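Local coordinates for Tlr1789 protein (PDB 2X8X) that probably helps insert beta-barrel proteins into the cyanobacterial outer membrane as an Omp85 family member, this fragment being its N-terminal row of three POTRA domains, at residues Q21-Y24 against Q25-T29; Q88-Q92 against E93-E97; L107-R110 against E111-A114. One frame throughout, in Å; residues are numbered along the deposited sequence.

In the fold
Interactions 1 and 3 lie at the two sides of the junction between the first and second POTRA domains, about 6 Å apart at their nearest atoms; side chains from both reach Phe52 of the loop after helix 37-48. Interaction 2 belongs to the second domain, as interaction 3 does, but on the other of its two helices, 92-99. Interaction 1 is the C-terminal end of a helix, where Val23 O takes two amide donors as the helix ends, whereas interactions 2 and 3 are helix starts, each with a side-chain oxygen capping amide hydrogens. In all three, buried aliphatic groups face the rest of the fold while Gln25, Glu93 and Arg110 lie at the surface.

Interaction 1: Q21-Y24 against Q25-T29; sequences QLVY and QVIST
The C-terminal turn of helix 17-26, in the first POTRA domain, brings Leu22, Val23 and Tyr24 against Val26 and Ile27, the latter being the first residue to leave helical geometry. Gln25 N donates to Gln21 O (2.9 Å) in a regular helical bond. One residue on, the helix tightens: Val26 N gives a weak bond to Leu22 O and a second one to Val23 O at 3.2 Å, standing well above the plane of that carbonyl. Val23 O therefore has two donors, since Ile27 N also reaches it, at 3.3 Å, in the closing i+4 bond, from the same face but nearly in line with the C=O bond. Ile27 wraps this oxygen in hydrocarbon. Its chi1 of 68° puts CG1 between the backbone N and the carbonyl carbon, 3.6 Å from Val23 O, and leaves CG2 beside the backbone N, 3.4 Å from the same oxygen.

Leu22 and Val26, one turn apart, meet through CD1 and CG1 at 4.1 Å, and the same leucine methyl lies 3.8 Å from Gln25 OE1 on the exposed side; both aliphatic chains also rest on Thr50. Val23 and Ile27 face inward, onto strand 5-13 and Ile47 of helix 37-48. Beyond the turn, Asp43 of that helix takes hydrogen bonds from Ser28 N and Thr29. Tyr24 OH bonds to Val10 O. Tyr24 and Ile27 run side by side in the same direction, and Ile27 CD1 lies obliquely to the ring, 4.1 Å from Tyr24 CD1.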
ATOM      1  N   GLN A  21      24.426   2.210  16.915  1.00 34.31           N
ATOM      2  CA  GLN A  21      25.058   3.504  16.592  1.00 34.90           C
ATOM      3  C   GLN A  21      23.991   4.508  16.088  1.00 34.10           C
ATOM      4  O   GLN A  21      23.984   5.680  16.470  1.00 33.56           O
ATOM      5  CB  GLN A  21      26.192   3.329  15.588  1.00 35.21           C
ATOM      6  CG  GLN A  21      27.526   2.747  16.218  1.00 41.12           C
ATOM      7  CD  GLN A  21      27.784   1.279  15.802  1.00 46.73           C
ATOM      8  OE1 GLN A  21      26.931   0.648  15.159  1.00 51.32           O
ATOM      9  NE2 GLN A  21      28.966   0.748  16.141  1.00 46.34           N
ATOM     10  N   LEU A  22      23.045   4.016  15.285  1.00 32.40           N
ATOM     11  CA  LEU A  22      21.930   4.857  14.808  1.00 31.32           C
ATOM     12  C   LEU A  22      21.106   5.510  15.911  1.00 30.29           C
ATOM     13  O   LEU A  22      20.797   6.687  15.786  1.00 29.53           O
ATOM     14  CB  LEU A  22      21.011   4.065  13.872  1.00 31.53           C
ATOM     15  CG  LEU A  22      19.814   4.844  13.340  1.00 31.65           C
ATOM     16  CD1 LEU A  22      20.238   5.860  12.208  1.00 31.33           C
ATOM     17  CD2 LEU A  22      18.762   3.830  12.893  1.00 33.60           C
ATOM     18  N   VAL A  23      20.739   4.734  16.941  1.00 27.90           N
ATOM     19  CA  VAL A  23      20.040   5.219  18.113  1.00 28.37           C
ATOM     20  C   VAL A  23      20.837   6.342  18.779  1.00 28.62           C
ATOM     21  O   VAL A  23      20.278   7.412  19.091  1.00 28.58           O
ATOM     22  CB  VAL A  23      19.756   4.065  19.137  1.00 28.30           C
ATOM     23  CG1 VAL A  23      19.081   4.587  20.438  1.00 28.86           C
ATOM     24  CG2 VAL A  23      18.872   2.993  18.498  1.00 30.88           C
ATOM     25  N   TYR A  24      22.134   6.123  18.989  1.00 28.34           N
ATOM     26  CA  TYR A  24      22.946   7.191  19.589  1.00 29.73           C
ATOM     27  C   TYR A  24      22.997   8.434  18.733  1.00 30.02           C
ATOM     28  O   TYR A  24      23.030   9.520  19.256  1.00 31.50           O
ATOM     29  CB  TYR A  24      24.369   6.737  19.845  1.00 31.08           C
ATOM     30  CG  TYR A  24      24.499   5.949  21.113  1.00 33.41           C
ATOM     31  CD1 TYR A  24      24.214   6.540  22.356  1.00 36.16           C
ATOM     32  CD2 TYR A  24      24.909   4.617  21.087  1.00 35.83           C
ATOM     33  CE1 TYR A  24      24.319   5.797  23.534  1.00 37.52           C
ATOM     34  CE2 TYR A  24      25.046   3.879  22.262  1.00 35.17           C
ATOM     35  CZ  TYR A  24      24.735   4.475  23.466  1.00 35.28           C
ATOM     36  OH  TYR A  24      24.832   3.740  24.618  1.00 37.95           O
ATOM     37  N   GLN A  25      23.042   8.263  17.419  1.00 29.98           N
ATOM     38  CA  GLN A  25      23.124   9.336  16.433  1.00 31.45           C
ATOM     39  C   GLN A  25      21.855  10.201  16.505  1.00 30.69           C
ATOM     40  O   GLN A  25      21.935  11.379  16.367  1.00 30.40           O
ATOM     41  CB  GLN A  25      23.253   8.637  15.078  1.00 32.92           C
ATOM     42  CG  GLN A  25      23.544   9.402  13.779  1.00 42.27           C
ATOM     43  CD  GLN A  25      24.146   8.453  12.662  1.00 49.87           C
ATOM     44  OE1 GLN A  25      23.745   7.284  12.529  1.00 54.49           O
ATOM     45  NE2 GLN A  25      25.105   8.975  11.866  1.00 52.33           N
ATOM     46  N   VAL A  26      20.675   9.614  16.739  1.00 30.18           N
ATOM     47  CA  VAL A  26      19.417  10.362  16.565  1.00 28.70           C
ATOM     48  C   VAL A  26      18.891  11.001  17.864  1.00 28.08           C
ATOM     49  O   VAL A  26      18.084  11.895  17.831  1.00 28.28           O
ATOM     50  CB  VAL A  26      18.291   9.497  15.893  1.00 28.09           C
ATOM     51  CG1 VAL A  26      18.771   8.851  14.596  1.00 29.13           C
ATOM     52  CG2 VAL A  26      17.859   8.421  16.787  1.00 26.62           C
ATOM     53  N   ILE A  27      19.341  10.545  19.006  1.00 28.08           N
ATOM     54  CA  ILE A  27      18.856  11.122  20.278  1.00 29.48           C
ATOM     55  C   ILE A  27      19.700  12.346  20.636  1.00 30.93           C
ATOM     56  O   ILE A  27      20.820  12.505  20.126  1.00 31.75           O
ATOM     57  CB  ILE A  27      18.896  10.103  21.451  1.00 28.49           C
ATOM     58  CG1 ILE A  27      20.357   9.789  21.811  1.00 27.45           C
ATOM     59  CG2 ILE A  27      17.948   8.866  21.112  1.00 25.93           C
ATOM     60  CD1 ILE A  27      20.622   8.578  22.736  1.00 30.75           C
ATOM     61  N   SER A  28      19.176  13.222  21.482  1.00 30.91           N
ATOM     62  CA  SER A  28      19.989  14.342  21.882  1.00 32.43           C
ATOM     63  C   SER A  28      20.529  14.134  23.288  1.00 31.98           C
ATOM     64  O   SER A  28      21.430  14.841  23.690  1.00 32.48           O
ATOM     65  CB  SER A  28      19.211  15.662  21.761  1.00 33.07           C
ATOM     66  OG  SER A  28      18.029  15.578  22.576  1.00 38.73           O
ATOM     67  N   THR A  29      19.956  13.196  24.045  1.00 31.49           N
ATOM     68  CA  THR A  29      20.377  12.979  25.429  1.00 31.55           C
ATOM     69  C   THR A  29      21.727  12.247  25.454  1.00 31.13           C
ATOM     70  O   THR A  29      21.896  11.158  24.851  1.00 32.41           O
ATOM     71  CB  THR A  29      19.282  12.259  26.285  1.00 31.88           C
ATOM     72  OG1 THR A  29      18.017  12.958  26.158  1.00 33.18           O
ATOM     73  CG2 THR A  29      19.707  12.259  27.751  1.00 32.29           C
TER

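Interaction 2: Q88-Q92 against E93-E97; sequences QVLTQ and EKVNE
Asn96 N donates to Gln92 O at 3.0 Å, the shortest hydrogen bond between residues 88-92 and 93-97 and the second of the helical i+4 bonds of helix 92-99, one residue after Val95 N to Thr91 O. Thr91 occupies the N-cap and serves the first turn twice. Thr91 O accepts from Val95 N (3.1 Å) in an almost straight bond (170° at the hydrogen), and Thr91 OG1 accepts from Lys94 N (3.1 Å). The second bond depends on the rotamer: chi1 of 67° places OG1 between the backbone N and the carbonyl carbon and turns it to the open end of the helix, where it lies 3.5 Å from Lys94 CB as well.

One residue before the cap, the buried Leu90 crosses Val95 at about a right angle, with CD2 3.7 Å from Val95 CG2, while its other methyl, CD1, touches Lys94 CG at 3.8 Å. Leu90 also packs on Ile119 and Tyr123 of helix 109-125, and Val95 on Val82 and Val84 of strand 81-85, so the two side chains fill the layer between helices and sheet. Gln92 folds at chi2 to bring its amide back along the helix, with NE2 3.8 Å from Val95 CG1. Both ends of that amide bind the edge of strand 81-85, NE2 to Val82 O and OE1 to Val84 N, which fixes its orientation. Glu151 holds the loop ahead of the cap through the amides of Gln88, Val89 and Leu90. A threonine N-cap with a hydrophobic staple, Leu90 at N' against Val95 at N4, thus starts the first helix of the beta-alpha-alpha-beta-beta POTRA fold.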
ATOM      1  N   GLN A  88      -2.790 -11.260  -9.169  1.00 27.77           N
ATOM      2  CA  GLN A  88      -2.975 -12.002 -10.438  1.00 29.54           C
ATOM      3  C   GLN A  88      -1.961 -11.472 -11.430  1.00 27.66           C
ATOM      4  O   GLN A  88      -1.046 -12.177 -11.795  1.00 27.87           O
ATOM      5  CB  GLN A  88      -4.362 -11.807 -11.075  1.00 29.09           C
ATOM      6  CG  GLN A  88      -5.563 -12.550 -10.401  1.00 38.06           C
ATOM      7  CD  GLN A  88      -6.414 -11.608  -9.432  1.00 45.87           C
ATOM      8  OE1 GLN A  88      -6.265 -10.336  -9.424  1.00 43.13           O
ATOM      9  NE2 GLN A  88      -7.295 -12.239  -8.623  1.00 42.66           N
ATOM     10  N   VAL A  89      -2.139 -10.233 -11.876  1.00 26.17           N
ATOM     11  CA  VAL A  89      -1.181  -9.649 -12.824  1.00 25.25           C
ATOM     12  C   VAL A  89       0.141  -9.249 -12.195  1.00 24.59           C
ATOM     13  O   VAL A  89       1.131  -9.151 -12.904  1.00 25.01           O
ATOM     14  CB  VAL A  89      -1.708  -8.424 -13.619  1.00 24.44           C
ATOM     15  CG1 VAL A  89      -2.824  -8.864 -14.579  1.00 26.27           C
ATOM     16  CG2 VAL A  89      -2.091  -7.340 -12.722  1.00 22.31           C
ATOM     17  N   LEU A  90       0.133  -8.996 -10.884  1.00 23.81           N
ATOM     18  CA  LEU A  90       1.361  -8.943 -10.071  1.00 22.51           C
ATOM     19  C   LEU A  90       1.749 -10.329  -9.630  1.00 22.70           C
ATOM     20  O   LEU A  90       1.000 -11.033  -8.928  1.00 25.33           O
ATOM     21  CB  LEU A  90       1.168  -8.019  -8.852  1.00 22.74           C
ATOM     22  CG  LEU A  90       2.332  -7.868  -7.814  1.00 22.22           C
ATOM     23  CD1 LEU A  90       3.533  -7.037  -8.315  1.00 19.59           C
ATOM     24  CD2 LEU A  90       1.757  -7.240  -6.482  1.00 17.75           C
ATOM     25  N   THR A  91       2.889 -10.799 -10.081  1.00 23.95           N
ATOM     26  CA  THR A  91       3.277 -12.166  -9.723  1.00 23.61           C
ATOM     27  C   THR A  91       4.091 -12.129  -8.439  1.00 24.16           C
ATOM     28  O   THR A  91       4.774 -11.130  -8.136  1.00 23.13           O
ATOM     29  CB  THR A  91       4.098 -12.820 -10.843  1.00 24.28           C
ATOM     30  OG1 THR A  91       5.342 -12.134 -10.949  1.00 22.85           O
ATOM     31  CG2 THR A  91       3.341 -12.742 -12.218  1.00 25.16           C
ATOM     32  N   GLN A  92       4.018 -13.224  -7.660  1.00 26.67           N
ATOM     33  CA  GLN A  92       4.887 -13.399  -6.514  1.00 26.81           C
ATOM     34  C   GLN A  92       6.369 -13.185  -6.896  1.00 26.28           C
ATOM     35  O   GLN A  92       7.118 -12.607  -6.119  1.00 26.25           O
ATOM     36  CB  GLN A  92       4.662 -14.770  -5.837  1.00 28.51           C
ATOM     37  CG  GLN A  92       5.533 -14.946  -4.578  1.00 28.43           C
ATOM     38  CD  GLN A  92       5.232 -13.893  -3.481  1.00 32.41           C
ATOM     39  OE1 GLN A  92       4.051 -13.721  -3.048  1.00 29.68           O
ATOM     40  NE2 GLN A  92       6.303 -13.239  -2.972  1.00 26.66           N
ATOM     41  N   GLU A  93       6.789 -13.597  -8.083  1.00 26.80           N
ATOM     42  CA  GLU A  93       8.191 -13.356  -8.496  1.00 28.16           C
ATOM     43  C   GLU A  93       8.559 -11.865  -8.641  1.00 27.15           C
ATOM     44  O   GLU A  93       9.702 -11.457  -8.388  1.00 27.77           O
ATOM     45  CB  GLU A  93       8.524 -14.057  -9.814  1.00 29.89           C
ATOM     46  CG  GLU A  93       8.648 -15.589  -9.735  1.00 35.59           C
ATOM     47  CD  GLU A  93       7.280 -16.272  -9.548  1.00 44.12           C
ATOM     48  OE1 GLU A  93       6.288 -15.888 -10.245  1.00 45.94           O
ATOM     49  OE2 GLU A  93       7.195 -17.188  -8.689  1.00 48.90           O
ATOM     50  N   LYS A  94       7.616 -11.069  -9.140  1.00 26.58           N
ATOM     51  CA  LYS A  94       7.829  -9.615  -9.245  1.00 25.04           C
ATOM     52  C   LYS A  94       7.929  -8.972  -7.853  1.00 22.03           C
ATOM     53  O   LYS A  94       8.738  -8.090  -7.614  1.00 21.00           O
ATOM     54  CB  LYS A  94       6.662  -8.992 -10.054  1.00 25.90           C
ATOM     55  CG  LYS A  94       6.738  -7.508 -10.241  1.00 24.36           C
ATOM     56  CD  LYS A  94       8.050  -7.105 -10.864  1.00 24.93           C
ATOM     57  CE  LYS A  94       8.043  -5.609 -11.081  1.00 26.09           C
ATOM     58  NZ  LYS A  94       8.869  -5.322 -12.244  1.00 31.62           N
ATOM     59  N   VAL A  95       7.064  -9.410  -6.940  1.00 21.85           N
ATOM     60  CA  VAL A  95       7.150  -9.010  -5.522  1.00 21.31           C
ATOM     61  C   VAL A  95       8.515  -9.348  -4.930  1.00 22.28           C
ATOM     62  O   VAL A  95       9.136  -8.476  -4.285  1.00 24.41           O
ATOM     63  CB  VAL A  95       5.981  -9.593  -4.661  1.00 20.79           C
ATOM     64  CG1 VAL A  95       6.302  -9.435  -3.223  1.00 19.56           C
ATOM     65  CG2 VAL A  95       4.665  -8.881  -4.972  1.00 18.63           C
ATOM     66  N   ASN A  96       9.044 -10.542  -5.235  1.00 22.92           N
ATOM     67  CA  ASN A  96      10.365 -10.988  -4.713  1.00 23.65           C
ATOM     68  C   ASN A  96      11.465 -10.099  -5.251  1.00 23.88           C
ATOM     69  O   ASN A  96      12.382  -9.676  -4.522  1.00 23.38           O
ATOM     70  CB  ASN A  96      10.715 -12.452  -5.080  1.00 23.19           C
ATOM     71  CG  ASN A  96       9.800 -13.493  -4.420  1.00 27.13           C
ATOM     72  OD1 ASN A  96       9.667 -14.639  -4.917  1.00 29.30           O
ATOM     73  ND2 ASN A  96       9.169 -13.132  -3.318  1.00 25.84           N
ATOM     74  N   GLU A  97      11.377  -9.787  -6.537  1.00 25.43           N
ATOM     75  CA  GLU A  97      12.337  -8.852  -7.139  1.00 26.37           C
ATOM     76  C   GLU A  97      12.272  -7.414  -6.541  1.00 25.66           C
ATOM     77  O   GLU A  97      13.299  -6.809  -6.221  1.00 25.22           O
ATOM     78  CB  GLU A  97      12.114  -8.900  -8.640  1.00 28.83           C
ATOM     79  CG  GLU A  97      12.652  -7.768  -9.473  1.00 35.48           C
ATOM     80  CD  GLU A  97      12.110  -7.855 -10.921  1.00 45.24           C
ATOM     81  OE1 GLU A  97      11.476  -8.909 -11.281  1.00 47.37           O
ATOM     82  OE2 GLU A  97      12.322  -6.879 -11.690  1.00 48.18           O
TER

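Interaction 3: L107-R110 against E111-A114; sequences LNLR and ELQA
Asn108 and Glu111 meet where helix 109-125 begins, with Asn108 at the N-cap. Its chi1 of -176° sets CG opposite its own backbone N and carries OD1 over the first amides of the helix. Asn108 OD1 accepts from Glu111 N at 3.2 Å, the donor tilted 24° from the plane of the amide, and takes a further, weak bond from Arg110 N. Asn108 O receives Leu112 N at 2.9 Å, nearly straight, and the regular helical ladder goes on with Gln113 N to Leu109 O and Ala114 N to Arg110 O, both 3.0 Å. The extended side chain of Glu111 crosses that of Asn108 at about a right angle: its OE2 comes within 3.3 Å of Asn108 CB, and the carboxylate and amide planes differ by 28°.

On the inner side, Leu112 divides its methyls. CD1 meets Leu107 CD1 at 4.1 Å, and CD2 lies 3.9 Å from Leu109 CD2, the Leu109 and Leu112 side chains lying side by side and pointing the same way. Leu107 and Leu112 both rest on Val145 of the sheet.

A second shell fixes the polar groups. Asn108 ND2 bonds to Thr50 O and Arg110 NH2 to Ala49 O, both in the loop after helix 37-48, while Arg105 forms a salt bridge with Glu111 OE1. One amide thus caps a helix with its oxygen and grips the preceding POTRA domain with its nitrogen, and the carboxylate beside this N-terminus probably gains from the helix dipole.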
ATOM      1  N   LEU A 107      13.955  -5.229   9.097  1.00 21.25           N
ATOM      2  CA  LEU A 107      12.927  -4.592   8.262  1.00 18.42           C
ATOM      3  C   LEU A 107      12.807  -3.126   8.707  1.00 17.18           C
ATOM      4  O   LEU A 107      12.826  -2.815   9.918  1.00 17.17           O
ATOM      5  CB  LEU A 107      11.610  -5.327   8.518  1.00 18.25           C
ATOM      6  CG  LEU A 107      10.328  -4.578   8.094  1.00 18.79           C
ATOM      7  CD1 LEU A 107      10.162  -4.552   6.577  1.00 15.11           C
ATOM      8  CD2 LEU A 107       9.250  -5.339   8.759  1.00 20.65           C
ATOM      9  N   ASN A 108      12.674  -2.236   7.726  1.00 16.63           N
ATOM     10  CA  ASN A 108      12.452  -0.843   7.946  1.00 16.86           C
ATOM     11  C   ASN A 108      11.107  -0.478   7.294  1.00 16.64           C
ATOM     12  O   ASN A 108      10.895  -0.719   6.099  1.00 17.18           O
ATOM     13  CB  ASN A 108      13.615   0.017   7.397  1.00 15.95           C
ATOM     14  CG  ASN A 108      13.426   1.462   7.723  1.00 16.45           C
ATOM     15  OD1 ASN A 108      12.527   2.122   7.156  1.00 15.96           O
ATOM     16  ND2 ASN A 108      14.248   2.000   8.655  1.00 14.69           N
ATOM     17  N   LEU A 109      10.167   0.038   8.074  1.00 17.53           N
ATOM     18  CA  LEU A 109       8.849   0.326   7.506  1.00 19.41           C
ATOM     19  C   LEU A 109       8.835   1.457   6.507  1.00 19.28           C
ATOM     20  O   LEU A 109       7.983   1.477   5.650  1.00 19.89           O
ATOM     21  CB  LEU A 109       7.822   0.586   8.579  1.00 21.17           C
ATOM     22  CG  LEU A 109       7.253  -0.611   9.362  1.00 24.63           C
ATOM     23  CD1 LEU A 109       5.924  -0.207   9.971  1.00 27.48           C
ATOM     24  CD2 LEU A 109       7.031  -1.908   8.644  1.00 25.10           C
ATOM     25  N   ARG A 110       9.754   2.412   6.579  1.00 18.34           N
ATOM     26  CA  ARG A 110       9.863   3.396   5.478  1.00 19.59           C
ATOM     27  C   ARG A 110      10.297   2.730   4.161  1.00 17.79           C
ATOM     28  O   ARG A 110       9.740   3.030   3.128  1.00 17.92           O
ATOM     29  CB  ARG A 110      10.885   4.508   5.769  1.00 18.71           C
ATOM     30  CG  ARG A 110      10.755   5.243   7.025  1.00 25.73           C
ATOM     31  CD  ARG A 110      11.942   6.273   6.922  1.00 39.50           C
ATOM     32  NE  ARG A 110      12.010   7.205   8.033  1.00 46.00           N
ATOM     33  CZ  ARG A 110      11.907   8.529   7.928  1.00 47.91           C
ATOM     34  NH1 ARG A 110      11.753   9.104   6.729  1.00 49.15           N
ATOM     35  NH2 ARG A 110      11.942   9.278   9.037  1.00 48.52           N
ATOM     36  N   GLU A 111      11.318   1.876   4.194  1.00 17.51           N
ATOM     37  CA  GLU A 111      11.726   1.126   3.009  1.00 18.08           C
ATOM     38  C   GLU A 111      10.609   0.159   2.501  1.00 15.47           C
ATOM     39  O   GLU A 111      10.389   0.039   1.287  1.00 15.72           O
ATOM     40  CB  GLU A 111      12.958   0.282   3.282  1.00 16.84           C
ATOM     41  CG  GLU A 111      14.204   1.133   3.793  1.00 29.91           C
ATOM     42  CD  GLU A 111      15.468   0.240   4.159  1.00 39.60           C
ATOM     43  OE1 GLU A 111      15.798  -0.643   3.330  1.00 43.88           O
ATOM     44  OE2 GLU A 111      16.137   0.425   5.240  1.00 42.96           O
ATOM     45  N   LEU A 112       9.916  -0.490   3.401  1.00 15.84           N
ATOM     46  CA  LEU A 112       8.743  -1.272   3.007  1.00 14.99           C
ATOM     47  C   LEU A 112       7.723  -0.453   2.288  1.00 15.20           C
ATOM     48  O   LEU A 112       7.127  -0.927   1.317  1.00 18.78           O
ATOM     49  CB  LEU A 112       8.081  -1.926   4.201  1.00 16.82           C
ATOM     50  CG  LEU A 112       7.034  -3.006   3.815  1.00 18.22           C
ATOM     51  CD1 LEU A 112       7.686  -4.287   3.368  1.00 22.17           C
ATOM     52  CD2 LEU A 112       6.247  -3.366   5.095  1.00 22.09           C
ATOM     53  N   GLN A 113       7.427   0.750   2.775  1.00 14.54           N
ATOM     54  CA  GLN A 113       6.489   1.635   2.097  1.00 17.30           C
ATOM     55  C   GLN A 113       7.026   2.063   0.710  1.00 17.69           C
ATOM     56  O   GLN A 113       6.274   2.182  -0.248  1.00 19.78           O
ATOM     57  CB  GLN A 113       6.255   2.890   2.958  1.00 17.34           C
ATOM     58  CG  GLN A 113       5.135   3.797   2.443  1.00 23.90           C
ATOM     59  CD  GLN A 113       3.824   3.021   2.278  1.00 31.01           C
ATOM     60  OE1 GLN A 113       3.128   3.199   1.302  1.00 31.67           O
ATOM     61  NE2 GLN A 113       3.544   2.093   3.197  1.00 30.24           N
ATOM     62  N   ALA A 114       8.316   2.274   0.579  1.00 17.42           N
ATOM     63  CA  ALA A 114       8.876   2.519  -0.767  1.00 17.83           C
ATOM     64  C   ALA A 114       8.638   1.295  -1.704  1.00 17.69           C
ATOM     65  O   ALA A 114       8.264   1.474  -2.886  1.00 18.32           O
ATOM     66  CB  ALA A 114      10.380   2.870  -0.662  1.00 16.32           C
TER